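Long-range contact in aminotransferase TlmJ (Streptoalloteichus hindustanus, PDB 5UID), which probably catalyses pyridoxal-phosphate-dependent amino-group transfer in a natural-product biosynthetic pathway: residues I85-A90 and F328-L333. Sequence-based numbering, arbitrary orientation.
Sequences ISFVGA and FRYAPL. With SO4 (sulfate ion), chain E.
Ile85 meets the 328-333 loop with both branches of its side chain. CG2, set anti to the backbone N, lies 4.1 Å from CB of Tyr330 and near the edge of that ring; CD1 reaches further, to 4.4 Å from CZ of Phe328 near its ring plane and 4.2 Å from CB of Pro332. Leu333 adds a second apolar contact: its CD1 methyl makes a close van der Waals approach to Ser86 O, at 3.3 Å, while CD2 is 4.2 Å from CB of Val88 at the start of helix 88-95.

No direct hydrogen bond joins the segments. One water bridges them instead, donating to Ser86 O (2.8 Å) and to Ala331 O (2.7 Å).

Tyr330 follows a cis peptide bond. With CG anti to the carbonyl carbon (chi1 -60°), its ring has Ser86 O and Phe87 CA obliquely beside it, and CE2 is its atom nearest the Phe87 ring. CB of Arg329 lies over the centre of one face, 3.7 Å above the plane. Beyond, Arg329 bends at chi2 (-73°) and grips a sulfate, probably from the crystallisation liquor, through NH1 to O3 and NH2 to O2.

The Tyr330 hydroxyl is hydrogen-bonded to O3 of the lysine at position 187 carrying pyridoxal phosphate, while Phe236 of the second subunit packs on Val88 and Leu333. The mixed seven-stranded sheet, with 195-199 antiparallel to both neighbours, and this cofactor lysine mark a fold type I aminotransferase.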
loop_
_atom_site.group_PDB
_atom_site.type_symbol
_atom_site.label_atom_id
_atom_site.label_comp_id
_atom_site.label_asym_id
_atom_site.label_seq_id
_atom_site.Cartn_x
_atom_site.Cartn_y
_atom_site.Cartn_z
ATOM N N ILE A 85 11.682 -1.920 21.954
ATOM C CA ILE A 85 10.855 -3.029 21.461
ATOM C C ILE A 85 9.694 -2.385 20.713
ATOM O O ILE A 85 8.571 -2.258 21.207
ATOM C CB ILE A 85 10.396 -3.957 22.590
ATOM C CG1 ILE A 85 11.596 -4.398 23.433
ATOM C CG2 ILE A 85 9.661 -5.168 22.024
ATOM C CD1 ILE A 85 12.697 -5.059 22.629
ATOM N N SER A 86 9.979 -1.952 19.486
ATOM C CA SER A 86 8.969 -1.388 18.604
ATOM C C SER A 86 9.146 -1.973 17.213
ATOM O O SER A 86 10.206 -2.501 16.870
ATOM C CB SER A 86 9.043 0.145 18.543
ATOM O OG SER A 86 8.708 0.730 19.790
ATOM N N PHE A 87 8.088 -1.878 16.414
ATOM C CA PHE A 87 8.157 -2.322 15.032
ATOM C C PHE A 87 9.082 -1.409 14.237
ATOM O O PHE A 87 9.108 -0.193 14.447
ATOM C CB PHE A 87 6.761 -2.341 14.409
ATOM C CG PHE A 87 6.743 -2.791 12.979
ATOM C CD1 PHE A 87 7.041 -4.105 12.650
ATOM C CD2 PHE A 87 6.425 -1.905 11.964
ATOM C CE1 PHE A 87 7.026 -4.522 11.332
ATOM C CE2 PHE A 87 6.408 -2.317 10.645
ATOM C CZ PHE A 87 6.708 -3.628 10.330
ATOM N N VAL A 88 9.849 -2.009 13.321
ATOM C CA VAL A 88 10.859 -1.259 12.576
ATOM C C VAL A 88 10.226 -0.125 11.778
ATOM O O VAL A 88 10.836 0.938 11.603
ATOM C CB VAL A 88 11.668 -2.211 11.671
ATOM C CG1 VAL A 88 10.754 -2.931 10.685
ATOM C CG2 VAL A 88 12.767 -1.456 10.937
ATOM N N GLY A 89 8.993 -0.317 11.301
ATOM C CA GLY A 89 8.331 0.722 10.533
ATOM C C GLY A 89 8.021 1.965 11.342
ATOM O O GLY A 89 7.935 3.063 10.787
ATOM N N ALA A 90 7.846 1.814 12.657
ATOM C CA ALA A 90 7.611 2.976 13.506
ATOM C C ALA A 90 8.851 3.858 13.586
ATOM O O ALA A 90 8.752 5.088 13.518
ATOM C CB ALA A 90 7.177 2.533 14.904
ATOM N N PHE A 328 11.198 -14.289 17.853
ATOM C CA PHE A 328 11.190 -13.200 18.820
ATOM C C PHE A 328 10.731 -11.916 18.147
ATOM O O PHE A 328 11.202 -11.576 17.057
ATOM C CB PHE A 328 12.569 -12.984 19.452
ATOM C CG PHE A 328 12.650 -11.740 20.294
ATOM C CD1 PHE A 328 12.091 -11.709 21.561
ATOM C CD2 PHE A 328 13.270 -10.597 19.810
ATOM C CE1 PHE A 328 12.155 -10.563 22.336
ATOM C CE2 PHE A 328 13.337 -9.450 20.578
ATOM C CZ PHE A 328 12.779 -9.432 21.843
ATOM N N ARG A 329 9.809 -11.216 18.802
ATOM C CA ARG A 329 9.410 -9.861 18.455
ATOM C C ARG A 329 9.449 -9.028 19.727
ATOM O O ARG A 329 9.120 -9.531 20.805
ATOM C CB ARG A 329 7.997 -9.821 17.854
ATOM C CG ARG A 329 7.809 -10.641 16.590
ATOM C CD ARG A 329 8.484 -9.990 15.397
ATOM N NE ARG A 329 8.113 -10.650 14.150
ATOM C CZ ARG A 329 8.750 -11.702 13.649
ATOM N NH1 ARG A 329 8.344 -12.244 12.508
ATOM N NH2 ARG A 329 9.792 -12.213 14.292
ATOM N N TYR A 330 9.875 -7.771 19.620
ATOM C CA TYR A 330 10.423 -7.190 18.400
ATOM C C TYR A 330 11.898 -6.918 18.631
ATOM O O TYR A 330 12.280 -6.476 19.716
ATOM C CB TYR A 330 9.687 -5.897 18.025
ATOM C CG TYR A 330 8.210 -6.087 17.769
ATOM C CD1 TYR A 330 7.298 -6.077 18.817
ATOM C CD2 TYR A 330 7.729 -6.284 16.482
ATOM C CE1 TYR A 330 5.946 -6.259 18.590
ATOM C CE2 TYR A 330 6.377 -6.467 16.244
ATOM C CZ TYR A 330 5.491 -6.455 17.300
ATOM O OH TYR A 330 4.146 -6.637 17.066
ATOM N N ALA A 331 12.721 -7.188 17.623
ATOM C CA ALA A 331 14.158 -7.009 17.760
ATOM C C ALA A 331 14.461 -5.609 18.287
ATOM O O ALA A 331 13.848 -4.632 17.836
ATOM C CB ALA A 331 14.856 -7.235 16.417
ATOM N N PRO A 332 15.367 -5.474 19.253
ATOM C CA PRO A 332 15.609 -4.159 19.866
ATOM C C PRO A 332 16.207 -3.186 18.864
ATOM O O PRO A 332 17.325 -3.373 18.378
ATOM C CB PRO A 332 16.578 -4.475 21.008
ATOM C CG PRO A 332 17.253 -5.738 20.596
ATOM C CD PRO A 332 16.235 -6.523 19.814
ATOM N N LEU A 333 15.446 -2.133 18.553
ATOM C CA LEU A 333 15.866 -1.180 17.533
ATOM C C LEU A 333 17.020 -0.302 17.992
ATOM O O LEU A 333 17.748 0.229 17.146
ATOM C CB LEU A 333 14.677 -0.317 17.117
ATOM C CG LEU A 333 13.551 -1.062 16.396
ATOM C CD1 LEU A 333 12.399 -0.119 16.092
ATOM C CD2 LEU A 333 14.083 -1.708 15.125
HETATM S S SO4 E . 10.953 -14.632 11.612
HETATM O O1 SO4 E . 10.919 -15.755 12.544
HETATM O O2 SO4 E . 11.387 -13.426 12.313
HETATM O O3 SO4 E . 9.618 -14.424 11.057
HETATM O O4 SO4 E . 11.891 -14.931 10.533
HETATM O O HOH W 1 11.988 -4.397 15.848
#